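Local structure of fiber protein (Human adenovirus 16, 3CNC) at residues A[156-166]-A[199-210]. The protein forms the trimeric knob at the tip of the viral fiber and probably attaches the virus to host cells through the receptor CD46. Residues are numbered along the deposited sequence; the frame is centred on the assembly and turned at random.
Sequences CYYKSTNGTLF and PETTEVTLITSP
The beta-hairpin 156-166 of the adenovirus fiber knob, closed by a type I turn from Ser160 to Gly163, is wrapped along its outer strand and tip by the loop 199-210. Pro199 sets its CG over the face of the Phe166 ring, 3.7 Å from the centroid and 13° off the normal, a CH-pi contact, while Pro199 CB reaches Tyr158 CE2. Glu200 grips the start of the turn. Its chain, bent at chi2 (-56°), turns the carboxylate back to the hairpin, where OE1 takes the Thr161 OG1 hydroxyl at 2.7 Å, from above the carboxylate plane. OE2 accepts from Thr161 N and from Tyr158 OH, although its exact place is less certain. Tyr158, its ring swung away from its own amide nitrogen (chi1 171°), runs along the loop to Glu200, with its CD1 edge 3.3 Å from Ile207 O. Val204 packs by CG2 against Thr161 OG1. Toward the other end, Ser209 clasps Tyr157 by two bonds: Ser209 N gives to Tyr157 O at 2.8 Å, and Tyr157 N gives to Ser209 OG at 2.7 Å. Between these grips a water bridges Lys159 N and Ile207 O. Phe81 meets the Tyr158 ring edge-to-face, and Thr208 hydrogen-bonds through OG1 to Leu70 N of strand 63-72, so the loop spans from the sheet containing strands 151-159 and 165-174 to the other sheet. Lys159 makes a cation-pi contact with Tyr151 of a neighbouring subunit, placing this edge at the trimer interface.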
# COMPACT_ATOMS: atom_id res chain seq x y z
N CYS A 156 -8.46 3.34 -7.13
CA CYS A 156 -8.37 2.08 -7.88
C CYS A 156 -8.93 2.35 -9.27
O CYS A 156 -9.12 3.52 -9.65
CB CYS A 156 -9.10 0.92 -7.16
SG CYS A 156 -10.87 1.04 -6.95
N TYR A 157 -9.19 1.31 -10.06
CA TYR A 157 -9.66 1.55 -11.42
C TYR A 157 -10.69 0.62 -12.03
O TYR A 157 -10.91 -0.50 -11.57
CB TYR A 157 -8.46 1.60 -12.39
CG TYR A 157 -7.43 2.62 -12.02
CD1 TYR A 157 -6.52 2.38 -10.99
CD2 TYR A 157 -7.41 3.87 -12.64
CE1 TYR A 157 -5.63 3.37 -10.57
CE2 TYR A 157 -6.53 4.86 -12.23
CZ TYR A 157 -5.64 4.60 -11.20
OH TYR A 157 -4.78 5.60 -10.79
N TYR A 158 -11.32 1.13 -13.08
CA TYR A 158 -12.29 0.36 -13.83
C TYR A 158 -11.78 0.36 -15.27
O TYR A 158 -11.49 1.41 -15.82
CB TYR A 158 -13.67 1.01 -13.79
CG TYR A 158 -14.63 0.33 -14.74
CD1 TYR A 158 -15.13 -0.94 -14.46
CD2 TYR A 158 -14.99 0.93 -15.95
CE1 TYR A 158 -15.97 -1.59 -15.35
CE2 TYR A 158 -15.82 0.29 -16.85
CZ TYR A 158 -16.30 -0.97 -16.54
OH TYR A 158 -17.13 -1.61 -17.42
N LYS A 159 -11.64 -0.83 -15.85
CA LYS A 159 -11.16 -0.95 -17.22
C LYS A 159 -12.37 -1.16 -18.13
O LYS A 159 -13.05 -2.19 -18.04
CB LYS A 159 -10.21 -2.15 -17.35
CG LYS A 159 -9.52 -2.27 -18.71
CD LYS A 159 -8.77 -3.59 -18.80
CE LYS A 159 -8.12 -3.79 -20.16
NZ LYS A 159 -7.70 -5.21 -20.34
N SER A 160 -12.65 -0.19 -19.00
CA SER A 160 -13.81 -0.30 -19.88
C SER A 160 -13.59 -1.26 -21.04
O SER A 160 -12.46 -1.71 -21.29
CB SER A 160 -14.20 1.07 -20.44
OG SER A 160 -13.36 1.44 -21.51
N THR A 161 -14.67 -1.56 -21.74
CA THR A 161 -14.64 -2.49 -22.87
C THR A 161 -13.59 -2.14 -23.92
O THR A 161 -12.94 -3.03 -24.46
CB THR A 161 -16.03 -2.58 -23.54
OG1 THR A 161 -16.98 -3.09 -22.59
CG2 THR A 161 -16.00 -3.52 -24.73
N ASN A 162 -13.41 -0.85 -24.21
CA ASN A 162 -12.43 -0.46 -25.22
C ASN A 162 -11.01 -0.41 -24.66
O ASN A 162 -10.06 -0.11 -25.39
CB ASN A 162 -12.78 0.89 -25.83
CG ASN A 162 -12.50 2.05 -24.90
OD1 ASN A 162 -12.72 3.20 -25.25
ND2 ASN A 162 -12.03 1.74 -23.70
N GLY A 163 -10.86 -0.68 -23.37
CA GLY A 163 -9.54 -0.68 -22.76
C GLY A 163 -9.11 0.56 -22.01
O GLY A 163 -7.97 0.63 -21.55
N THR A 164 -9.99 1.55 -21.87
CA THR A 164 -9.63 2.77 -21.16
C THR A 164 -9.78 2.61 -19.64
O THR A 164 -10.71 1.96 -19.16
CB THR A 164 -10.47 3.98 -21.63
OG1 THR A 164 -11.85 3.63 -21.63
CG2 THR A 164 -10.05 4.41 -23.03
N LEU A 165 -8.86 3.22 -18.90
CA LEU A 165 -8.87 3.15 -17.45
C LEU A 165 -9.54 4.35 -16.80
O LEU A 165 -9.08 5.49 -16.95
CB LEU A 165 -7.44 3.04 -16.91
CG LEU A 165 -6.67 1.77 -17.24
CD1 LEU A 165 -5.24 1.91 -16.71
CD2 LEU A 165 -7.36 0.56 -16.63
N PHE A 166 -10.63 4.10 -16.09
CA PHE A 166 -11.33 5.18 -15.41
C PHE A 166 -10.96 5.13 -13.93
O PHE A 166 -11.15 4.12 -13.26
CB PHE A 166 -12.84 5.05 -15.58
CG PHE A 166 -13.32 5.30 -16.98
CD1 PHE A 166 -13.13 4.34 -17.98
CD2 PHE A 166 -13.93 6.50 -17.32
CE1 PHE A 166 -13.56 4.58 -19.29
CE2 PHE A 166 -14.36 6.75 -18.62
CZ PHE A 166 -14.18 5.78 -19.61
N PRO A 199 -18.37 5.30 -19.07
CA PRO A 199 -17.36 4.31 -19.44
C PRO A 199 -17.91 3.27 -20.43
O PRO A 199 -17.22 2.87 -21.36
CB PRO A 199 -17.00 3.68 -18.10
CG PRO A 199 -17.16 4.82 -17.16
CD PRO A 199 -18.47 5.41 -17.61
N GLU A 200 -19.15 2.84 -20.20
CA GLU A 200 -19.78 1.85 -21.07
C GLU A 200 -21.07 2.34 -21.74
O GLU A 200 -21.53 3.46 -21.51
CB GLU A 200 -20.10 0.57 -20.29
CG GLU A 200 -18.90 -0.15 -19.65
CD GLU A 200 -17.79 -0.50 -20.63
OE1 GLU A 200 -18.07 -0.73 -21.82
OE2 GLU A 200 -16.63 -0.56 -20.18
N THR A 201 -21.64 1.46 -22.57
CA THR A 201 -22.87 1.72 -23.30
C THR A 201 -23.70 0.44 -23.24
O THR A 201 -24.91 0.45 -23.45
CB THR A 201 -22.58 2.07 -24.78
OG1 THR A 201 -22.33 3.48 -24.89
CG2 THR A 201 -23.76 1.70 -25.67
N THR A 202 -23.02 -0.66 -22.95
CA THR A 202 -23.65 -1.97 -22.86
C THR A 202 -23.57 -2.45 -21.43
O THR A 202 -22.90 -1.85 -20.60
CB THR A 202 -22.92 -2.98 -23.74
OG1 THR A 202 -22.58 -2.37 -24.99
CG2 THR A 202 -23.79 -4.20 -24.00
N GLU A 203 -24.27 -3.54 -21.13
CA GLU A 203 -24.21 -4.12 -19.80
C GLU A 203 -22.87 -4.87 -19.76
O GLU A 203 -22.68 -5.86 -20.46
CB GLU A 203 -25.37 -5.09 -19.57
CG GLU A 203 -25.24 -5.90 -18.29
CD GLU A 203 -26.32 -6.95 -18.14
OE1 GLU A 203 -26.23 -7.77 -17.21
OE2 GLU A 203 -27.28 -6.95 -18.95
N VAL A 204 -21.93 -4.37 -18.95
CA VAL A 204 -20.61 -4.99 -18.82
C VAL A 204 -20.33 -5.25 -17.35
O VAL A 204 -20.63 -4.41 -16.50
CB VAL A 204 -19.50 -4.06 -19.37
CG1 VAL A 204 -18.20 -4.84 -19.54
CG2 VAL A 204 -19.95 -3.44 -20.69
N THR A 205 -19.74 -6.40 -17.04
CA THR A 205 -19.43 -6.72 -15.65
C THR A 205 -18.60 -5.65 -14.94
O THR A 205 -17.50 -5.31 -15.38
CB THR A 205 -18.69 -8.05 -15.53
OG1 THR A 205 -19.54 -9.11 -15.97
CG2 THR A 205 -18.29 -8.31 -14.07
N LEU A 206 -19.14 -5.14 -13.85
CA LEU A 206 -18.47 -4.10 -13.06
C LEU A 206 -17.34 -4.70 -12.23
O LEU A 206 -17.56 -5.54 -11.36
CB LEU A 206 -19.50 -3.40 -12.16
CG LEU A 206 -19.02 -2.51 -11.02
CD1 LEU A 206 -18.14 -1.41 -11.55
CD2 LEU A 206 -20.22 -1.91 -10.31
N ILE A 207 -16.12 -4.25 -12.52
CA ILE A 207 -14.93 -4.73 -11.82
C ILE A 207 -14.09 -3.56 -11.31
O ILE A 207 -13.63 -2.73 -12.10
CB ILE A 207 -14.03 -5.58 -12.77
CG1 ILE A 207 -14.82 -6.79 -13.30
CG2 ILE A 207 -12.77 -6.05 -12.02
CD1 ILE A 207 -14.05 -7.61 -14.33
N THR A 208 -13.92 -3.48 -9.99
CA THR A 208 -13.07 -2.43 -9.42
C THR A 208 -11.73 -3.13 -9.20
O THR A 208 -11.70 -4.25 -8.67
CB THR A 208 -13.60 -1.88 -8.05
OG1 THR A 208 -13.66 -2.94 -7.09
CG2 THR A 208 -15.02 -1.28 -8.22
N SER A 209 -10.64 -2.51 -9.63
CA SER A 209 -9.35 -3.16 -9.43
C SER A 209 -8.99 -3.09 -7.94
O SER A 209 -9.52 -2.26 -7.19
CB SER A 209 -8.27 -2.50 -10.30
OG SER A 209 -8.04 -1.15 -9.95
N PRO A 210 -8.11 -3.99 -7.50
CA PRO A 210 -7.63 -4.11 -6.12
C PRO A 210 -7.28 -2.80 -5.42
O PRO A 210 -6.47 -2.02 -5.90
CB PRO A 210 -6.41 -5.02 -6.27
CG PRO A 210 -6.85 -5.97 -7.34
CD PRO A 210 -7.48 -5.02 -8.36
O HOH W 1 -11.86 -3.06 -14.17